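1,4-beta-N-Acetylmuramidase M1 (Streptomyces coelicolor, PDB 1JFX) hydrolyses the beta-1,4 linkages between N-acetylmuramic acid and N-acetylglucosamine in bacterial peptidoglycan, acting as a lysozyme of glycosyl hydrolase family 25. Local coordinates at residues 109-113 / 114-118; 150-153 / 154-157; 171-174 / 175-178. All coordinates share one frame; numbering follows the deposited sequence.

In the fold
The three contacts follow one another along the chain, in loops and a helix start of the beta/alpha barrel. Contact 1 opens helix 113-131; contacts 2 and 3 are turns before strands 160-163 and 181-185. Contact 2 touches both others: CZ of Arg117 lies 3.4 Å from CD1 of Trp151, and CB of Ala155 3.3 Å from O of Gly175. The centres of contacts 1 and 2 are about 14 Å apart, those of contacts 2 and 3 about 9 Å; contacts 1 and 3 do not touch, their nearest atoms about 9 Å apart. Near the predicted active site, the Tyr109 side chain is about 5 Å from that of Glu100 and about 7 Å from that of Asp98; the Phe176 side chain is about 12 Å from that of Glu100.

Contact 1. Residues 109-113 / 114-118; sequences YGLST and TQMRT
Ser112 and Gln115 grip each other tightly at the start of helix 113-131 in a capping box. The N-H of Ser112 points at OE1 of Gln115 over 2.9 Å, almost straight at 171°, and lies in the carbonyl plane on a lone pair. In return, OG of Ser112, placed between its backbone N and carbonyl carbon (chi1 62°), accepts from Gln115 N at 3.1 Å. Gln115 reaches back along its extended chain, bringing its CG to 3.3 Å from OG of Ser112. The first helical turn continues with Met116 N bonded to Ser112 O and Arg117 N to Thr113 O.

The buried side, with Tyr109 and Met116, is apolar. Met116 sets out anti to its backbone N (chi1 -175°) and then bends twice, which carries CE to 4.0 Å from CD2 of Tyr109 and 4.1 Å from CD1 of Leu111. Trp143 of helix 141-148 touches both Tyr109 and Met116, while the Tyr109 hydroxyl bonds to O of the predicted catalytic Glu100. Leu111 crosses Gln115 at about a right angle, its CD2 3.8 Å from OE1 of Gln115.

The outer side, with exposed Thr114, is looser and wet: a water bonds to OG1 of Thr113 at 2.8 Å, more weakly to OG1 of Thr114, and sits over one face of the Arg117 guanidinium, whose NE bonds to Thr148 O. The reciprocal bonds occupy the N-H groups of Ser112 and Gln115, fixing the helix start, while the apolar cluster ties it to the tyrosine near the predicted active site.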
ATOM      1  N   TYR A 109       9.582 -15.203  -6.176  1.00  9.68           N
ATOM      2  CA  TYR A 109       9.236 -16.106  -5.097  1.00  8.24           C
ATOM      3  C   TYR A 109       9.045 -17.577  -5.426  1.00  9.80           C
ATOM      4  O   TYR A 109       8.373 -18.295  -4.688  1.00 10.51           O
ATOM      5  CB  TYR A 109       7.976 -15.553  -4.416  1.00 10.63           C
ATOM      6  CG  TYR A 109       8.163 -14.171  -3.812  1.00  9.60           C
ATOM      7  CD1 TYR A 109       8.691 -14.022  -2.530  1.00 10.00           C
ATOM      8  CD2 TYR A 109       7.810 -13.018  -4.518  1.00 10.81           C
ATOM      9  CE1 TYR A 109       8.862 -12.765  -1.956  1.00  7.85           C
ATOM     10  CE2 TYR A 109       7.977 -11.744  -3.949  1.00  8.20           C
ATOM     11  CZ  TYR A 109       8.503 -11.632  -2.671  1.00  5.82           C
ATOM     12  OH  TYR A 109       8.674 -10.389  -2.104  1.00  7.04           O
ATOM     13  N   GLY A 110       9.631 -18.028  -6.524  1.00 10.25           N
ATOM     14  CA  GLY A 110       9.510 -19.429  -6.889  1.00 10.98           C
ATOM     15  C   GLY A 110       8.188 -19.796  -7.525  1.00 11.61           C
ATOM     16  O   GLY A 110       7.896 -20.973  -7.716  1.00 13.19           O
ATOM     17  N   LEU A 111       7.369 -18.799  -7.836  1.00 10.91           N
ATOM     18  CA  LEU A 111       6.094 -19.068  -8.479  1.00 11.37           C
ATOM     19  C   LEU A 111       6.152 -18.757  -9.971  1.00 10.52           C
ATOM     20  O   LEU A 111       6.793 -17.788 -10.384  1.00 11.67           O
ATOM     21  CB  LEU A 111       4.984 -18.226  -7.829  1.00  9.82           C
ATOM     22  CG  LEU A 111       4.703 -18.478  -6.348  1.00 11.38           C
ATOM     23  CD1 LEU A 111       3.468 -17.674  -5.929  1.00 11.12           C
ATOM     24  CD2 LEU A 111       4.468 -19.959  -6.105  1.00 15.61           C
ATOM     25  N   SER A 112       5.501 -19.587 -10.782  1.00 11.08           N
ATOM     26  CA  SER A 112       5.438 -19.330 -12.217  1.00 11.30           C
ATOM     27  C   SER A 112       4.535 -18.107 -12.359  1.00 11.80           C
ATOM     28  O   SER A 112       3.910 -17.678 -11.379  1.00 11.13           O
ATOM     29  CB  SER A 112       4.814 -20.513 -12.972  1.00 12.53           C
ATOM     30  OG  SER A 112       3.470 -20.741 -12.568  1.00 13.48           O
ATOM     31  N   THR A 113       4.464 -17.536 -13.558  1.00 11.46           N
ATOM     32  CA  THR A 113       3.616 -16.366 -13.744  1.00 11.38           C
ATOM     33  C   THR A 113       2.168 -16.748 -13.472  1.00 11.94           C
ATOM     34  O   THR A 113       1.422 -15.964 -12.889  1.00 12.41           O
ATOM     35  CB  THR A 113       3.723 -15.750 -15.173  1.00 12.53           C
ATOM     36  OG1 THR A 113       3.454 -16.749 -16.165  1.00 13.54           O
ATOM     37  CG2 THR A 113       5.116 -15.147 -15.393  1.00 13.71           C
ATOM     38  N   THR A 114       1.770 -17.959 -13.873  1.00 11.33           N
ATOM     39  CA  THR A 114       0.398 -18.392 -13.642  1.00 12.27           C
ATOM     40  C   THR A 114       0.124 -18.575 -12.141  1.00 12.03           C
ATOM     41  O   THR A 114      -0.947 -18.203 -11.648  1.00 13.26           O
ATOM     42  CB  THR A 114       0.089 -19.712 -14.402  1.00 16.25           C
ATOM     43  OG1 THR A 114       0.193 -19.477 -15.814  1.00 19.51           O
ATOM     44  CG2 THR A 114      -1.320 -20.204 -14.081  1.00 18.84           C
ATOM     45  N   GLN A 115       1.076 -19.146 -11.409  1.00 10.95           N
ATOM     46  CA  GLN A 115       0.879 -19.331  -9.972  1.00 11.48           C
ATOM     47  C   GLN A 115       0.834 -17.989  -9.256  1.00 10.08           C
ATOM     48  O   GLN A 115       0.120 -17.830  -8.262  1.00 10.88           O
ATOM     49  CB  GLN A 115       2.001 -20.169  -9.360  1.00 13.10           C
ATOM     50  CG  GLN A 115       2.001 -21.627  -9.784  1.00 15.49           C
ATOM     51  CD  GLN A 115       3.239 -22.344  -9.288  1.00 18.93           C
ATOM     52  OE1 GLN A 115       4.358 -21.852  -9.455  1.00 14.13           O
ATOM     53  NE2 GLN A 115       3.048 -23.512  -8.671  1.00 21.83           N
ATOM     54  N   MET A 116       1.601 -17.026  -9.756  1.00  9.20           N
ATOM     55  CA  MET A 116       1.637 -15.720  -9.115  1.00  8.47           C
ATOM     56  C   MET A 116       0.319 -15.007  -9.362  1.00  8.55           C
ATOM     57  O   MET A 116      -0.185 -14.315  -8.482  1.00  8.65           O
ATOM     58  CB  MET A 116       2.795 -14.878  -9.654  1.00  7.58           C
ATOM     59  CG  MET A 116       2.955 -13.532  -8.942  1.00  7.63           C
ATOM     60  SD  MET A 116       3.297 -13.689  -7.179  1.00  9.44           S
ATOM     61  CE  MET A 116       5.064 -14.126  -7.236  1.00  7.57           C
ATOM     62  N   ARG A 117      -0.237 -15.165 -10.561  1.00  8.06           N
ATOM     63  CA  ARG A 117      -1.523 -14.546 -10.857  1.00  8.40           C
ATOM     64  C   ARG A 117      -2.556 -15.114  -9.889  1.00  8.09           C
ATOM     65  O   ARG A 117      -3.360 -14.381  -9.322  1.00  9.22           O
ATOM     66  CB  ARG A 117      -1.948 -14.844 -12.295  1.00  6.95           C
ATOM     67  CG  ARG A 117      -1.092 -14.130 -13.310  1.00  7.91           C
ATOM     68  CD  ARG A 117      -1.509 -14.459 -14.730  1.00  7.21           C
ATOM     69  NE  ARG A 117      -0.669 -13.748 -15.686  1.00  7.70           N
ATOM     70  CZ  ARG A 117      -0.947 -13.643 -16.982  1.00 12.45           C
ATOM     71  NH1 ARG A 117      -2.040 -14.212 -17.475  1.00 12.17           N
ATOM     72  NH2 ARG A 117      -0.148 -12.941 -17.778  1.00 10.71           N
ATOM     73  N   THR A 118      -2.531 -16.431  -9.706  1.00  7.78           N
ATOM     74  CA  THR A 118      -3.464 -17.083  -8.795  1.00  7.93           C
ATOM     75  C   THR A 118      -3.281 -16.568  -7.374  1.00  8.18           C
ATOM     76  O   THR A 118      -4.260 -16.292  -6.682  1.00  8.36           O
ATOM     77  CB  THR A 118      -3.265 -18.610  -8.816  1.00  9.63           C
ATOM     78  OG1 THR A 118      -3.598 -19.099 -10.120  1.00 14.41           O
ATOM     79  CG2 THR A 118      -4.164 -19.303  -7.773  1.00 11.57           C
TER
HETATM   80  O   HOH W   1       0.801 -16.392 -16.886  1.00 20.92           O

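Contact 2. Residues 150-153 / 154-157; sequences SWNG and MAAK
Trp151 and Met154 make the apolar part of this local contact, three residues apart around a turn. Bends at chi2 (-58°) and chi3 (-72°) lay the Met154 chain against the CZ3-CH2 end of the Trp151 indole. CG of Met154 touches CZ3 of Trp151 at 3.4 Å, and SD of Met154 lies 4.4 Å from the centroid of the six-membered ring of Trp151, 47° off its normal: an oblique Met-aromatic contact. Gly153 places its CA over one face of the indole, offset toward the rim, a close approach made possible by the absence of a side chain. Ile120 of helix 113-131 packs on both Trp151 and Met154, while Arg117 touches the indole and His124 the methionine. At the turn's two ends, OD1 of Asn152 comes to 3.4 Å from CB of Ala155, a van der Waals contact.

A direct backbone hydrogen bond closes the turn. Ala155 N donates to O of Asn152 at 3.1 Å, with the donor above the carbonyl plane. Just beyond, Lys157 N donates to O of Met154 at 3.0 Å. Trp151 O accepts from the indole NE1 of Trp144 in helix 141-148.

Three waters add further links. One donates to Trp151 O and accepts from Met154 N, each at 2.8 Å, bridging from the residue before the turn to its third residue. Two more both donate to Gly153 O; one of them accepts from Ala156 N and the other from NZ of Lys157, which reaches it on an extended side chain.

At the centre is a type I beta turn from Asn152 to Ala155, set in the helix-to-strand loop that leads to strand 160-163 of the barrel, with Trp151 just before it and Met154 within it packed against helix 113-131.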
ATOM      1  N   SER A 150       3.117  -9.441 -17.382  1.00  9.64           N
ATOM      2  CA  SER A 150       2.353  -8.296 -17.871  1.00 11.72           C
ATOM      3  C   SER A 150       0.853  -8.569 -17.830  1.00 11.02           C
ATOM      4  O   SER A 150       0.136  -8.336 -18.795  1.00 12.88           O
ATOM      5  CB  SER A 150       2.785  -7.948 -19.301  1.00 14.13           C
ATOM      6  OG  SER A 150       4.180  -7.690 -19.349  1.00 13.42           O
ATOM      7  N   TRP A 151       0.382  -9.029 -16.677  1.00 10.91           N
ATOM      8  CA  TRP A 151      -1.019  -9.394 -16.494  1.00 11.26           C
ATOM      9  C   TRP A 151      -2.004  -8.223 -16.399  1.00 10.75           C
ATOM     10  O   TRP A 151      -1.767  -7.263 -15.659  1.00  9.32           O
ATOM     11  CB  TRP A 151      -1.103 -10.272 -15.238  1.00  9.12           C
ATOM     12  CG  TRP A 151      -2.430 -10.929 -14.951  1.00 10.72           C
ATOM     13  CD1 TRP A 151      -3.280 -11.519 -15.845  1.00  9.27           C
ATOM     14  CD2 TRP A 151      -2.992 -11.157 -13.654  1.00  9.65           C
ATOM     15  NE1 TRP A 151      -4.341 -12.105 -15.182  1.00 10.77           N
ATOM     16  CE2 TRP A 151      -4.184 -11.897 -13.836  1.00 10.16           C
ATOM     17  CE3 TRP A 151      -2.600 -10.812 -12.352  1.00 10.92           C
ATOM     18  CZ2 TRP A 151      -4.986 -12.295 -12.759  1.00 11.83           C
ATOM     19  CZ3 TRP A 151      -3.399 -11.212 -11.282  1.00 10.93           C
ATOM     20  CH2 TRP A 151      -4.573 -11.943 -11.496  1.00 11.65           C
ATOM     21  N   ASN A 152      -3.107  -8.303 -17.157  1.00 10.36           N
ATOM     22  CA  ASN A 152      -4.148  -7.271 -17.135  1.00  9.66           C
ATOM     23  C   ASN A 152      -5.313  -7.674 -16.212  1.00  9.26           C
ATOM     24  O   ASN A 152      -6.278  -6.932 -16.053  1.00  9.68           O
ATOM     25  CB  ASN A 152      -4.716  -7.031 -18.548  1.00 11.46           C
ATOM     26  CG  ASN A 152      -5.767  -5.911 -18.582  1.00 16.97           C
ATOM     27  OD1 ASN A 152      -5.463  -4.747 -18.310  1.00 16.96           O
ATOM     28  ND2 ASN A 152      -7.007  -6.263 -18.919  1.00 19.06           N
ATOM     29  N   GLY A 153      -5.196  -8.841 -15.587  1.00  8.72           N
ATOM     30  CA  GLY A 153      -6.262  -9.362 -14.751  1.00  8.82           C
ATOM     31  C   GLY A 153      -6.726  -8.610 -13.522  1.00  7.77           C
ATOM     32  O   GLY A 153      -7.806  -8.901 -12.985  1.00  9.76           O
ATOM     33  N   MET A 154      -5.932  -7.659 -13.055  1.00  6.92           N
ATOM     34  CA  MET A 154      -6.331  -6.897 -11.880  1.00  7.35           C
ATOM     35  C   MET A 154      -6.748  -5.491 -12.251  1.00  8.20           C
ATOM     36  O   MET A 154      -7.048  -4.695 -11.374  1.00  8.74           O
ATOM     37  CB  MET A 154      -5.186  -6.827 -10.858  1.00  7.22           C
ATOM     38  CG  MET A 154      -4.712  -8.178 -10.373  1.00  7.03           C
ATOM     39  SD  MET A 154      -6.033  -9.160  -9.619  1.00  9.22           S
ATOM     40  CE  MET A 154      -6.284  -8.281  -8.061  1.00  9.19           C
ATOM     41  N   ALA A 155      -6.786  -5.181 -13.550  1.00  8.23           N
ATOM     42  CA  ALA A 155      -7.154  -3.831 -13.980  1.00  9.32           C
ATOM     43  C   ALA A 155      -8.483  -3.339 -13.418  1.00  9.80           C
ATOM     44  O   ALA A 155      -8.600  -2.176 -13.023  1.00 11.11           O
ATOM     45  CB  ALA A 155      -7.172  -3.750 -15.516  1.00  9.66           C
ATOM     46  N   ALA A 156      -9.481  -4.214 -13.358  1.00  9.62           N
ATOM     47  CA  ALA A 156     -10.782  -3.798 -12.839  1.00 11.46           C
ATOM     48  C   ALA A 156     -10.994  -4.209 -11.392  1.00 12.22           C
ATOM     49  O   ALA A 156     -12.071  -3.979 -10.841  1.00 14.58           O
ATOM     50  CB  ALA A 156     -11.902  -4.367 -13.705  1.00 13.13           C
ATOM     51  N   LYS A 157      -9.974  -4.794 -10.774  1.00 10.76           N
ATOM     52  CA  LYS A 157     -10.096  -5.271  -9.395  1.00 10.11           C
ATOM     53  C   LYS A 157      -9.322  -4.514  -8.327  1.00 10.47           C
ATOM     54  O   LYS A 157      -9.783  -4.416  -7.198  1.00 12.52           O
ATOM     55  CB  LYS A 157      -9.663  -6.731  -9.301  1.00 10.45           C
ATOM     56  CG  LYS A 157     -10.618  -7.741  -9.902  1.00 15.23           C
ATOM     57  CD  LYS A 157     -10.056  -9.131  -9.661  1.00 14.55           C
ATOM     58  CE  LYS A 157     -11.033 -10.222 -10.022  1.00 21.64           C
ATOM     59  NZ  LYS A 157     -10.379 -11.550  -9.844  1.00 22.25           N
TER
HETATM   60  O   HOH W   2      -3.728  -6.208 -13.931  1.00  7.52           O
HETATM   61  O   HOH W   3      -9.775  -7.079 -13.531  1.00 21.49           O
HETATM   62  O   HOH W   4      -8.443 -11.382 -11.865  1.00 28.85           O

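Contact 3. Residues 171-174 / 175-178; sequences TVPS and GFPT
Val172 sets CG1 anti to its backbone N (chi1 177°), and Phe176 turns CG anti to its own carbonyl carbon (chi1 -68°); the two side chains then cross at about a right angle. CG1 of Val172 meets CB of Phe176 at 4.1 Å and the backbone O of Phe176 at 3.8 Å, touching the root of the phenylalanine instead of its ring. CD of Pro173 approaches the ring edge, near its plane, 4.4 Å from CD2 of Phe176.

Between these residues the chain reverses in a type I beta turn from Pro173 to Phe176. Phe176 N donates to O of Pro173 over 3.2 Å, nearly straight at 166°, with the donor above the carbonyl plane. Ser174 and Gly175 form the bend.

Beyond the turn, the Phe176 ring stacks with Phe160 of strand 160-163 and meets Trp144 of helix 141-148, while Pro173 packs on both. One hydrogen bond thus closes the turn, and apolar contacts hold its two ends in an aromatic cluster joining this loop to a barrel strand and a neighbouring helix.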
ATOM      1  N   THR A 171       5.799   5.511 -14.823  1.00  8.04           N
ATOM      2  CA  THR A 171       5.524   4.612 -15.932  1.00  8.58           C
ATOM      3  C   THR A 171       4.532   3.580 -15.396  1.00  8.48           C
ATOM      4  O   THR A 171       4.755   2.959 -14.359  1.00  9.91           O
ATOM      5  CB  THR A 171       6.806   3.917 -16.423  1.00  8.25           C
ATOM      6  OG1 THR A 171       7.676   4.903 -16.981  1.00 10.91           O
ATOM      7  CG2 THR A 171       6.484   2.862 -17.493  1.00  9.11           C
ATOM      8  N   VAL A 172       3.426   3.416 -16.107  1.00  8.13           N
ATOM      9  CA  VAL A 172       2.374   2.500 -15.698  1.00  7.97           C
ATOM     10  C   VAL A 172       2.287   1.287 -16.615  1.00  7.93           C
ATOM     11  O   VAL A 172       2.250   1.433 -17.838  1.00  8.28           O
ATOM     12  CB  VAL A 172       1.012   3.237 -15.719  1.00  7.54           C
ATOM     13  CG1 VAL A 172      -0.131   2.277 -15.356  1.00  9.70           C
ATOM     14  CG2 VAL A 172       1.058   4.422 -14.757  1.00 12.12           C
ATOM     15  N   PRO A 173       2.291   0.073 -16.041  1.00  8.42           N
ATOM     16  CA  PRO A 173       2.194  -1.152 -16.848  1.00  8.91           C
ATOM     17  C   PRO A 173       0.853  -1.152 -17.580  1.00  8.54           C
ATOM     18  O   PRO A 173      -0.129  -0.584 -17.100  1.00  7.89           O
ATOM     19  CB  PRO A 173       2.240  -2.271 -15.810  1.00 10.13           C
ATOM     20  CG  PRO A 173       2.985  -1.661 -14.652  1.00 11.15           C
ATOM     21  CD  PRO A 173       2.455  -0.247 -14.608  1.00  9.04           C
ATOM     22  N   SER A 174       0.801  -1.795 -18.741  1.00  7.54           N
ATOM     23  CA  SER A 174      -0.437  -1.840 -19.495  1.00  6.97           C
ATOM     24  C   SER A 174      -1.574  -2.503 -18.708  1.00  7.91           C
ATOM     25  O   SER A 174      -2.738  -2.274 -18.995  1.00  7.65           O
ATOM     26  CB  SER A 174      -0.214  -2.600 -20.804  1.00  8.90           C
ATOM     27  OG  SER A 174       0.184  -3.934 -20.538  1.00 14.04           O
ATOM     28  N   GLY A 175      -1.218  -3.328 -17.728  1.00  7.16           N
ATOM     29  CA  GLY A 175      -2.202  -4.038 -16.924  1.00  7.63           C
ATOM     30  C   GLY A 175      -3.027  -3.215 -15.945  1.00  7.36           C
ATOM     31  O   GLY A 175      -3.891  -3.770 -15.260  1.00  8.62           O
ATOM     32  N   PHE A 176      -2.744  -1.916 -15.848  1.00  7.76           N
ATOM     33  CA  PHE A 176      -3.500  -1.008 -14.986  1.00  8.79           C
ATOM     34  C   PHE A 176      -3.978   0.174 -15.846  1.00  7.87           C
ATOM     35  O   PHE A 176      -3.246   0.666 -16.700  1.00 10.33           O
ATOM     36  CB  PHE A 176      -2.631  -0.548 -13.811  1.00  9.49           C
ATOM     37  CG  PHE A 176      -2.316  -1.660 -12.845  1.00  8.46           C
ATOM     38  CD1 PHE A 176      -3.307  -2.156 -11.995  1.00  9.90           C
ATOM     39  CD2 PHE A 176      -1.066  -2.283 -12.854  1.00  9.46           C
ATOM     40  CE1 PHE A 176      -3.066  -3.261 -11.176  1.00 10.89           C
ATOM     41  CE2 PHE A 176      -0.815  -3.391 -12.038  1.00 11.42           C
ATOM     42  CZ  PHE A 176      -1.819  -3.881 -11.199  1.00 10.65           C
ATOM     43  N   PRO A 177      -5.233   0.618 -15.652  1.00  7.91           N
ATOM     44  CA  PRO A 177      -5.791   1.730 -16.427  1.00  8.41           C
ATOM     45  C   PRO A 177      -5.199   3.097 -16.098  1.00  8.72           C
ATOM     46  O   PRO A 177      -5.267   4.024 -16.904  1.00 10.01           O
ATOM     47  CB  PRO A 177      -7.283   1.650 -16.120  1.00  8.25           C
ATOM     48  CG  PRO A 177      -7.284   1.158 -14.683  1.00 10.16           C
ATOM     49  CD  PRO A 177      -6.233   0.062 -14.719  1.00  9.96           C
ATOM     50  N   THR A 178      -4.636   3.208 -14.902  1.00  6.87           N
ATOM     51  CA  THR A 178      -4.030   4.444 -14.432  1.00  7.88           C
ATOM     52  C   THR A 178      -3.446   4.138 -13.058  1.00  7.05           C
ATOM     53  O   THR A 178      -3.555   3.005 -12.575  1.00  7.29           O
ATOM     54  CB  THR A 178      -5.090   5.582 -14.272  1.00  9.99           C
ATOM     55  OG1 THR A 178      -4.426   6.817 -14.005  1.00 11.00           O
ATOM     56  CG2 THR A 178      -6.064   5.280 -13.128  1.00 11.92           C
TER